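Local coordinates for protein prophenoloxidase b (Marsupenaeus japonicus, PDB 3WKY) that is a type 3 copper protein, the precursor form of a phenoloxidase, and probably serves after activation to hydroxylate monophenols and oxidise o-diphenols, at residues S486-N492 with G541-R547; R500-F506 with E529-T535. All coordinates share one frame; numbering follows the deposited sequence.

Contact 1: S486-N492 with G541-R547; sequences SYTITVN and GIAYITR
The phenol ring of Tyr487 and the side chain of Arg547 rise together from neighbouring strands on the buried side of the sheet. With chi1 at 65°, Tyr487 CG sits between the backbone N and the carbonyl carbon, and the ring stands with one face over the arginine's aliphatic base. Arg547 CB makes a CH-pi contact 3.9 Å from the centroid of the Tyr487 ring. Beyond CB the arginine chain bends twice, at chi2 and chi3, leaving the Tyr487 hydroxyl near the plane of the guanidinium at its edge. Both polar ends meet Asp531: the phenol by a probable hydrogen bond, Arg547 NE by a salt bridge. The strands pair antiparallel within the Ig-like domain of the hemocyanin family, 541-548 being an outer strand, and 485-493 the central one, of a three-stranded sheet. Three hydrogen-bonded pairs, Tyr487 with Arg547, Ile489 with Ile545 and Val491 with Ala543, each contribute two backbone bonds. Val491 CG2 meets Ile545 CD1 at 3.8 Å, their side chains crossing at about a right angle; these branched apolar residues suit a core-facing strand. Threonines suit the other, more exposed face, where Thr488 OG1 and Thr546 OG1 share a hydrogen bond of 2.8 Å. Farther along, Thr490 OG1 lies at the edge of the Tyr544 ring, 3.4 Å from Tyr544 CD1. At Gly541, phi is 103°, where a side chain would jam against the preceding carbonyl oxygen.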
ATOM      1  N   SER A 486     -54.492 -11.949   9.324  1.00 26.24           N
ATOM      2  CA  SER A 486     -55.329 -11.106   8.490  0.52 22.33           C
ATOM      3  C   SER A 486     -55.208  -9.660   8.948  1.00 19.51           C
ATOM      4  O   SER A 486     -54.655  -9.378  10.013  1.00 25.95           O
ATOM      5  CB  SER A 486     -56.788 -11.544   8.563  0.52 28.85           C
ATOM      6  OG  SER A 486     -57.354 -11.130   9.790  0.52 25.78           O
ATOM      7  N   TYR A 487     -55.696  -8.743   8.125  1.00 22.66           N
ATOM      8  CA  TYR A 487     -55.745  -7.340   8.516  1.00 25.09           C
ATOM      9  C   TYR A 487     -57.067  -6.745   8.045  1.00 24.09           C
ATOM     10  O   TYR A 487     -57.651  -7.219   7.069  1.00 24.47           O
ATOM     11  CB  TYR A 487     -54.547  -6.537   7.977  1.00 24.26           C
ATOM     12  CG  TYR A 487     -54.481  -6.419   6.472  1.00 24.99           C
ATOM     13  CD1 TYR A 487     -55.265  -5.498   5.791  1.00 25.16           C
ATOM     14  CD2 TYR A 487     -53.604  -7.206   5.731  1.00 25.12           C
ATOM     15  CE1 TYR A 487     -55.211  -5.392   4.422  1.00 27.79           C
ATOM     16  CE2 TYR A 487     -53.535  -7.093   4.355  1.00 20.56           C
ATOM     17  CZ  TYR A 487     -54.332  -6.190   3.708  1.00 23.12           C
ATOM     18  OH  TYR A 487     -54.274  -6.078   2.338  1.00 24.21           O
ATOM     19  N   THR A 488     -57.527  -5.706   8.729  1.00 21.68           N
ATOM     20  CA  THR A 488     -58.748  -5.024   8.313  1.00 23.58           C
ATOM     21  C   THR A 488     -58.505  -3.527   8.208  1.00 19.22           C
ATOM     22  O   THR A 488     -57.959  -2.906   9.129  1.00 25.15           O
ATOM     23  CB  THR A 488     -59.911  -5.312   9.276  1.00 25.87           C
ATOM     24  OG1 THR A 488     -60.183  -6.719   9.269  1.00 27.57           O
ATOM     25  CG2 THR A 488     -61.176  -4.555   8.838  1.00 22.77           C
ATOM     26  N   ILE A 489     -58.893  -2.964   7.068  1.00 20.36           N
ATOM     27  CA  ILE A 489     -58.787  -1.540   6.849  1.00 20.04           C
ATOM     28  C   ILE A 489     -60.195  -0.956   6.928  1.00 22.69           C
ATOM     29  O   ILE A 489     -61.100  -1.423   6.237  1.00 22.41           O
ATOM     30  CB  ILE A 489     -58.216  -1.221   5.458  1.00 23.17           C
ATOM     31  CG1 ILE A 489     -56.910  -1.999   5.208  1.00 20.29           C
ATOM     32  CG2 ILE A 489     -57.994   0.284   5.304  1.00 19.21           C
ATOM     33  CD1 ILE A 489     -55.848  -1.792   6.281  1.00 22.27           C
ATOM     34  N   THR A 490     -60.371   0.050   7.775  1.00 23.14           N
ATOM     35  CA  THR A 490     -61.644   0.767   7.845  1.00 22.58           C
ATOM     36  C   THR A 490     -61.512   2.029   7.006  1.00 25.98           C
ATOM     37  O   THR A 490     -60.600   2.835   7.231  1.00 25.27           O
ATOM     38  CB  THR A 490     -61.978   1.145   9.293  1.00 19.56           C
ATOM     39  OG1 THR A 490     -62.008  -0.042  10.104  1.00 26.55           O
ATOM     40  CG2 THR A 490     -63.348   1.837   9.372  1.00 22.38           C
ATOM     41  N   VAL A 491     -62.401   2.201   6.028  1.00 23.10           N
ATOM     42  CA  VAL A 491     -62.356   3.385   5.178  1.00 18.71           C
ATOM     43  C   VAL A 491     -63.699   4.117   5.163  1.00 31.41           C
ATOM     44  O   VAL A 491     -64.721   3.566   5.574  1.00 26.44           O
ATOM     45  CB  VAL A 491     -61.958   3.051   3.737  1.00 21.99           C
ATOM     46  CG1 VAL A 491     -60.641   2.270   3.707  1.00 17.81           C
ATOM     47  CG2 VAL A 491     -63.051   2.258   3.043  1.00 25.59           C
ATOM     48  N   ASN A 492     -63.684   5.359   4.693  1.00 24.99           N
ATOM     49  CA  ASN A 492     -64.923   6.091   4.462  1.00 27.38           C
ATOM     50  C   ASN A 492     -64.986   6.645   3.055  1.00 29.31           C
ATOM     51  O   ASN A 492     -64.028   7.256   2.571  1.00 28.70           O
ATOM     52  CB  ASN A 492     -65.102   7.237   5.461  1.00 26.19           C
ATOM     53  CG  ASN A 492     -66.480   7.885   5.352  1.00 33.48           C
ATOM     54  OD1 ASN A 492     -67.496   7.207   5.505  1.00 26.51           O
ATOM     55  ND2 ASN A 492     -66.520   9.193   5.080  1.00 25.94           N
ATOM     56  N   GLY A 541     -70.332   5.955   2.443  1.00 25.52           N
ATOM     57  CA  GLY A 541     -70.270   5.560   3.837  1.00 26.81           C
ATOM     58  C   GLY A 541     -69.049   4.727   4.206  1.00 34.59           C
ATOM     59  O   GLY A 541     -68.082   4.615   3.445  1.00 26.90           O
ATOM     60  N   ILE A 542     -69.121   4.122   5.386  1.00 32.82           N
ATOM     61  CA  ILE A 542     -68.007   3.373   5.958  0.55 31.15           C
ATOM     62  C   ILE A 542     -67.940   1.933   5.450  1.00 38.06           C
ATOM     63  O   ILE A 542     -68.962   1.279   5.277  1.00 27.59           O
ATOM     64  CB  ILE A 542     -68.082   3.409   7.504  0.55 32.91           C
ATOM     65  CG1 ILE A 542     -67.669   4.793   8.007  0.55 34.98           C
ATOM     66  CG2 ILE A 542     -67.213   2.332   8.137  0.55 33.67           C
ATOM     67  CD1 ILE A 542     -67.514   4.884   9.505  0.55 39.63           C
ATOM     68  N   ALA A 543     -66.728   1.441   5.188  1.00 25.44           N
ATOM     69  CA  ALA A 543     -66.549   0.051   4.770  1.00 27.88           C
ATOM     70  C   ALA A 543     -65.365  -0.573   5.493  1.00 32.76           C
ATOM     71  O   ALA A 543     -64.425   0.127   5.894  1.00 25.59           O
ATOM     72  CB  ALA A 543     -66.367  -0.050   3.259  1.00 29.10           C
ATOM     73  N   TYR A 544     -65.432  -1.886   5.673  1.00 29.80           N
ATOM     74  CA  TYR A 544     -64.348  -2.648   6.273  1.00 31.42           C
ATOM     75  C   TYR A 544     -63.825  -3.598   5.217  1.00 32.75           C
ATOM     76  O   TYR A 544     -64.596  -4.344   4.607  1.00 25.94           O
ATOM     77  CB  TYR A 544     -64.847  -3.429   7.491  1.00 29.98           C
ATOM     78  CG  TYR A 544     -65.550  -2.562   8.513  1.00 32.12           C
ATOM     79  CD1 TYR A 544     -64.824  -1.826   9.437  1.00 31.21           C
ATOM     80  CD2 TYR A 544     -66.939  -2.475   8.550  1.00 32.87           C
ATOM     81  CE1 TYR A 544     -65.453  -1.025  10.367  1.00 33.80           C
ATOM     82  CE2 TYR A 544     -67.575  -1.676   9.483  1.00 34.22           C
ATOM     83  CZ  TYR A 544     -66.825  -0.954  10.387  1.00 43.44           C
ATOM     84  OH  TYR A 544     -67.437  -0.154  11.324  1.00 38.99           O
ATOM     85  N   ILE A 545     -62.518  -3.557   4.971  1.00 25.48           N
ATOM     86  CA  ILE A 545     -61.920  -4.440   3.979  1.00 25.50           C
ATOM     87  C   ILE A 545     -60.916  -5.331   4.696  1.00 28.56           C
ATOM     88  O   ILE A 545     -59.978  -4.839   5.332  1.00 26.07           O
ATOM     89  CB  ILE A 545     -61.222  -3.662   2.848  1.00 29.72           C
ATOM     90  CG1 ILE A 545     -62.224  -2.784   2.097  1.00 37.20           C
ATOM     91  CG2 ILE A 545     -60.564  -4.619   1.877  1.00 26.00           C
ATOM     92  CD1 ILE A 545     -62.035  -1.310   2.336  1.00 34.68           C
ATOM     93  N   THR A 546     -61.137  -6.639   4.606  1.00 27.93           N
ATOM     94  CA  THR A 546     -60.345  -7.618   5.336  1.00 27.34           C
ATOM     95  C   THR A 546     -59.603  -8.499   4.342  1.00 30.08           C
ATOM     96  O   THR A 546     -60.204  -9.011   3.396  1.00 26.13           O
ATOM     97  CB  THR A 546     -61.246  -8.516   6.202  1.00 31.02           C
ATOM     98  OG1 THR A 546     -61.797  -7.744   7.275  1.00 29.78           O
ATOM     99  CG2 THR A 546     -60.452  -9.685   6.776  1.00 27.68           C
ATOM    100  N   ARG A 547     -58.297  -8.662   4.549  1.00 23.17           N
ATOM    101  CA  ARG A 547     -57.494  -9.519   3.694  1.00 25.49           C
ATOM    102  C   ARG A 547     -56.755 -10.546   4.523  1.00 24.06           C
ATOM    103  O   ARG A 547     -56.238 -10.238   5.600  1.00 25.99           O
ATOM    104  CB  ARG A 547     -56.481  -8.689   2.897  1.00 25.24           C
ATOM    105  CG  ARG A 547     -57.109  -7.890   1.775  1.00 27.91           C
ATOM    106  CD  ARG A 547     -57.312  -8.742   0.538  1.00 30.62           C
ATOM    107  NE  ARG A 547     -56.108  -8.760  -0.291  1.00 28.67           N
ATOM    108  CZ  ARG A 547     -56.057  -9.224  -1.536  1.00 32.86           C
ATOM    109  NH1 ARG A 547     -57.145  -9.723  -2.105  1.00 28.13           N
ATOM    110  NH2 ARG A 547     -54.915  -9.187  -2.216  1.00 27.75           N
TER

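Contact 2: R500-F506 with E529-T535; sequences RMKLRIF and EVDVFET
A chi1 of 69° on Phe533 wedges its CG between backbone N and carbonyl carbon and lays the ring alongside Leu503, whose CG is turned beside its own backbone N (chi1 -79°). The two side chains point the same way, and Leu503 CD1 lies 3.6 Å from Phe533 CZ, an apolar pairing suited to the core-facing side. The side chain of Thr535 crosses that of Leu503 at about a right angle, its CG2 near Leu503 CD1, and Thr535 OG1 lies 3.4 Å from Met501 CG. Thr535 N also donates a backbone hydrogen bond to Met501 O. These antiparallel strands belong to a large mixed sheet to which the Ig-like domain contributes most strands, 528-534 running along its margin. A classic beta bulge interrupts them: Val530 N reaches Ile505 O at 2.9 Å, while Asp531 N makes a weak bond to the same oxygen at 3.3 Å. On the opposite face, Phe506 CZ touches Val532 CG2 at 4.1 Å, and the other flank of its ring lies against the backbone of Glu529 near N and CA. Were Phe506 replaced by an alanine, a gap beside Val532 would be the likely result, and the backbone at Glu529, next to the bulge, would probably lose the ring that packs on it. Val532 CG1 meets the aliphatic chain of Lys502, whose CD sits 3.6 Å above the Arg504 guanidinium plane, offset toward its rim. Arg504 NH1 is salt-bridged to Asp628.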
ATOM      1  N   ARG A 500     -64.284   2.998  -6.724  1.00 31.51           N
ATOM      2  CA  ARG A 500     -63.315   1.913  -6.796  1.00 34.69           C
ATOM      3  C   ARG A 500     -62.018   2.415  -6.179  1.00 25.97           C
ATOM      4  O   ARG A 500     -61.659   3.586  -6.335  1.00 26.38           O
ATOM      5  CB  ARG A 500     -63.026   1.525  -8.245  1.00 36.10           C
ATOM      6  CG  ARG A 500     -64.206   1.006  -9.042  1.00 52.24           C
ATOM      7  CD  ARG A 500     -63.756   0.518 -10.422  1.00 56.84           C
ATOM      8  NE  ARG A 500     -62.862   1.465 -11.089  1.00 41.94           N
ATOM      9  CZ  ARG A 500     -63.265   2.598 -11.660  1.00 53.87           C
ATOM     10  NH1 ARG A 500     -64.551   2.928 -11.641  1.00 65.47           N
ATOM     11  NH2 ARG A 500     -62.389   3.405 -12.248  1.00 45.17           N
ATOM     12  N   MET A 501     -61.313   1.541  -5.477  1.00 25.92           N
ATOM     13  CA  MET A 501     -60.004   1.931  -4.991  1.00 30.97           C
ATOM     14  C   MET A 501     -59.017   0.779  -5.006  1.00 22.48           C
ATOM     15  O   MET A 501     -59.406  -0.396  -5.041  1.00 22.24           O
ATOM     16  CB  MET A 501     -60.119   2.509  -3.592  1.00 31.67           C
ATOM     17  CG  MET A 501     -60.597   1.517  -2.602  1.00 42.92           C
ATOM     18  SD  MET A 501     -59.374   1.414  -1.313  1.00 57.75           S
ATOM     19  CE  MET A 501     -60.445   1.506   0.105  1.00 29.88           C
ATOM     20  N   LYS A 502     -57.737   1.134  -5.009  1.00 24.15           N
ATOM     21  CA  LYS A 502     -56.663   0.161  -4.848  1.00 22.69           C
ATOM     22  C   LYS A 502     -55.989   0.428  -3.498  1.00 20.73           C
ATOM     23  O   LYS A 502     -55.605   1.560  -3.204  1.00 25.72           O
ATOM     24  CB  LYS A 502     -55.669   0.271  -6.002  1.00 24.20           C
ATOM     25  CG  LYS A 502     -54.341  -0.450  -5.750  1.00 25.22           C
ATOM     26  CD  LYS A 502     -53.628  -0.771  -7.062  1.00 30.13           C
ATOM     27  CE  LYS A 502     -54.119  -2.095  -7.622  1.00 35.40           C
ATOM     28  NZ  LYS A 502     -53.477  -2.428  -8.925  1.00 35.51           N
ATOM     29  N   LEU A 503     -55.905  -0.598  -2.657  1.00 18.12           N
ATOM     30  CA  LEU A 503     -55.209  -0.473  -1.386  1.00 17.65           C
ATOM     31  C   LEU A 503     -53.741  -0.831  -1.636  1.00 21.63           C
ATOM     32  O   LEU A 503     -53.444  -1.800  -2.333  1.00 20.84           O
ATOM     33  CB  LEU A 503     -55.812  -1.403  -0.347  1.00 23.65           C
ATOM     34  CG  LEU A 503     -57.108  -0.868   0.273  1.00 23.68           C
ATOM     35  CD1 LEU A 503     -57.768  -1.932   1.134  1.00 25.68           C
ATOM     36  CD2 LEU A 503     -56.794   0.372   1.100  1.00 20.46           C
ATOM     37  N   ARG A 504     -52.838  -0.028  -1.083  1.00 19.14           N
ATOM     38  CA  ARG A 504     -51.404  -0.245  -1.280  1.00 18.37           C
ATOM     39  C   ARG A 504     -50.804  -0.282   0.098  1.00 19.83           C
ATOM     40  O   ARG A 504     -50.854   0.707   0.824  1.00 20.40           O
ATOM     41  CB  ARG A 504     -50.824   0.921  -2.061  1.00 18.07           C
ATOM     42  CG  ARG A 504     -51.471   1.126  -3.413  1.00 19.88           C
ATOM     43  CD  ARG A 504     -50.958   2.372  -4.066  1.00 19.27           C
ATOM     44  NE  ARG A 504     -51.645   2.631  -5.322  1.00 20.98           N
ATOM     45  CZ  ARG A 504     -51.281   2.141  -6.499  1.00 21.28           C
ATOM     46  NH1 ARG A 504     -50.195   1.370  -6.607  1.00 20.51           N
ATOM     47  NH2 ARG A 504     -51.990   2.441  -7.576  1.00 22.96           N
ATOM     48  N   ILE A 505     -50.244  -1.426   0.468  1.00 19.07           N
ATOM     49  CA  ILE A 505     -49.792  -1.635   1.836  1.00 14.05           C
ATOM     50  C   ILE A 505     -48.318  -2.040   1.830  1.00 19.80           C
ATOM     51  O   ILE A 505     -47.951  -2.973   1.123  1.00 18.08           O
ATOM     52  CB  ILE A 505     -50.625  -2.725   2.503  1.00 17.74           C
ATOM     53  CG1 ILE A 505     -52.104  -2.291   2.469  1.00 20.95           C
ATOM     54  CG2 ILE A 505     -50.148  -2.968   3.919  1.00 17.50           C
ATOM     55  CD1 ILE A 505     -53.022  -3.057   3.382  1.00 27.49           C
ATOM     56  N   PHE A 506     -47.488  -1.327   2.595  1.00 19.34           N
ATOM     57  CA  PHE A 506     -46.030  -1.573   2.588  1.00 15.79           C
ATOM     58  C   PHE A 506     -45.493  -1.656   4.013  1.00 17.24           C
ATOM     59  O   PHE A 506     -46.072  -1.078   4.936  1.00 18.22           O
ATOM     60  CB  PHE A 506     -45.292  -0.464   1.813  1.00 14.20           C
ATOM     61  CG  PHE A 506     -45.542  -0.491   0.330  1.00 15.94           C
ATOM     62  CD1 PHE A 506     -46.643   0.148  -0.219  1.00 20.96           C
ATOM     63  CD2 PHE A 506     -44.673  -1.167  -0.521  1.00 19.49           C
ATOM     64  CE1 PHE A 506     -46.876   0.112  -1.594  1.00 25.06           C
ATOM     65  CE2 PHE A 506     -44.899  -1.202  -1.890  1.00 18.69           C
ATOM     66  CZ  PHE A 506     -45.996  -0.556  -2.428  1.00 25.61           C
ATOM     67  N   GLU A 529     -43.423  -4.505  -0.411  1.00 18.79           N
ATOM     68  CA  GLU A 529     -44.846  -4.740  -0.646  1.00 18.31           C
ATOM     69  C   GLU A 529     -45.407  -5.800   0.296  1.00 18.11           C
ATOM     70  O   GLU A 529     -44.846  -6.883   0.442  1.00 16.42           O
ATOM     71  CB  GLU A 529     -45.087  -5.138  -2.113  1.00 17.10           C
ATOM     72  CG  GLU A 529     -46.574  -5.340  -2.474  1.00 18.52           C
ATOM     73  CD  GLU A 529     -46.785  -5.523  -3.962  1.00 23.11           C
ATOM     74  OE1 GLU A 529     -46.092  -4.834  -4.759  1.00 19.78           O
ATOM     75  OE2 GLU A 529     -47.642  -6.358  -4.335  1.00 21.31           O
ATOM     76  N   VAL A 530     -46.530  -5.471   0.938  1.00 16.60           N
ATOM     77  CA  VAL A 530     -47.265  -6.408   1.778  1.00 19.57           C
ATOM     78  C   VAL A 530     -48.473  -6.892   0.976  1.00 19.16           C
ATOM     79  O   VAL A 530     -48.746  -8.096   0.905  1.00 22.64           O
ATOM     80  CB  VAL A 530     -47.773  -5.723   3.056  1.00 20.61           C
ATOM     81  CG1 VAL A 530     -48.769  -6.626   3.817  1.00 21.43           C
ATOM     82  CG2 VAL A 530     -46.612  -5.342   3.952  1.00 22.12           C
ATOM     83  N   ASP A 531     -49.164  -5.942   0.347  1.00 19.13           N
ATOM     84  CA  ASP A 531     -50.393  -6.238  -0.391  1.00 20.64           C
ATOM     85  C   ASP A 531     -50.811  -5.013  -1.192  1.00 16.17           C
ATOM     86  O   ASP A 531     -50.968  -3.917  -0.637  1.00 19.56           O
ATOM     87  CB  ASP A 531     -51.504  -6.626   0.601  1.00 22.38           C
ATOM     88  CG  ASP A 531     -52.564  -7.549  -0.010  1.00 25.32           C
ATOM     89  OD1 ASP A 531     -52.432  -7.964  -1.182  1.00 20.88           O
ATOM     90  OD2 ASP A 531     -53.531  -7.882   0.714  1.00 29.80           O
ATOM     91  N   VAL A 532     -50.972  -5.193  -2.499  1.00 17.51           N
ATOM     92  CA  VAL A 532     -51.429  -4.122  -3.378  1.00 22.07           C
ATOM     93  C   VAL A 532     -52.494  -4.734  -4.270  1.00 25.42           C
ATOM     94  O   VAL A 532     -52.201  -5.643  -5.039  1.00 22.94           O
ATOM     95  CB  VAL A 532     -50.274  -3.561  -4.251  1.00 25.66           C
ATOM     96  CG1 VAL A 532     -50.819  -2.652  -5.355  1.00 23.91           C
ATOM     97  CG2 VAL A 532     -49.258  -2.820  -3.386  1.00 21.84           C
ATOM     98  N   PHE A 533     -53.738  -4.262  -4.154  1.00 20.32           N
ATOM     99  CA  PHE A 533     -54.840  -4.924  -4.843  1.00 27.98           C
ATOM    100  C   PHE A 533     -56.044  -3.991  -4.989  1.00 27.94           C
ATOM    101  O   PHE A 533     -56.188  -3.035  -4.217  1.00 22.61           O
ATOM    102  CB  PHE A 533     -55.261  -6.161  -4.045  1.00 25.43           C
ATOM    103  CG  PHE A 533     -55.922  -5.830  -2.740  1.00 29.46           C
ATOM    104  CD1 PHE A 533     -55.161  -5.544  -1.613  1.00 23.63           C
ATOM    105  CD2 PHE A 533     -57.307  -5.780  -2.642  1.00 32.63           C
ATOM    106  CE1 PHE A 533     -55.763  -5.221  -0.413  1.00 34.61           C
ATOM    107  CE2 PHE A 533     -57.914  -5.458  -1.447  1.00 26.59           C
ATOM    108  CZ  PHE A 533     -57.144  -5.176  -0.330  1.00 29.86           C
ATOM    109  N   GLU A 534     -56.907  -4.266  -5.968  1.00 26.74           N
ATOM    110  CA  GLU A 534     -58.141  -3.490  -6.108  0.54 26.81           C
ATOM    111  C   GLU A 534     -59.279  -4.106  -5.298  1.00 24.37           C
ATOM    112  O   GLU A 534     -59.435  -5.322  -5.236  1.00 27.30           O
ATOM    113  CB  GLU A 534     -58.562  -3.325  -7.576  0.54 28.43           C
ATOM    114  CG  GLU A 534     -59.802  -2.434  -7.742  0.54 25.24           C
ATOM    115  CD  GLU A 534     -60.163  -2.153  -9.189  0.54 36.90           C
ATOM    116  OE1 GLU A 534     -59.307  -2.362 -10.075  0.54 37.72           O
ATOM    117  OE2 GLU A 534     -61.313  -1.719  -9.435  0.54 37.44           O
ATOM    118  N   THR A 535     -60.067  -3.251  -4.662  1.00 25.80           N
ATOM    119  CA  THR A 535     -61.201  -3.701  -3.862  1.00 32.51           C
ATOM    120  C   THR A 535     -62.458  -3.768  -4.718  1.00 27.46           C
ATOM    121  O   THR A 535     -62.471  -3.309  -5.867  1.00 27.52           O
ATOM    122  CB  THR A 535     -61.497  -2.715  -2.735  1.00 29.78           C
ATOM    123  OG1 THR A 535     -61.934  -1.475  -3.306  1.00 27.36           O
ATOM    124  CG2 THR A 535     -60.255  -2.480  -1.882  1.00 37.36           C
TER

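In the fold
Contacts 1 and 2 lie in the same Ig-like domain, their centres about 12 Å apart, but in different sheets: 486-492 and 541-547 in the three-stranded antiparallel sheet, 500-506 and 529-535 in the larger mixed one. Along the chain the order is 486-492, 500-506, 529-535, 541-547, with contact 2 falling between the two halves of contact 1. The chain therefore passes from one sheet to the other and returns. The sheets face each other as in a sandwich: Tyr487 packs on Ile505 and Phe533, while Ile545 touches Met501 and Leu503. Asp531 of contact 2 adds a charged tie at this largely apolar interface, joining the sheets through its two partners from contact 1.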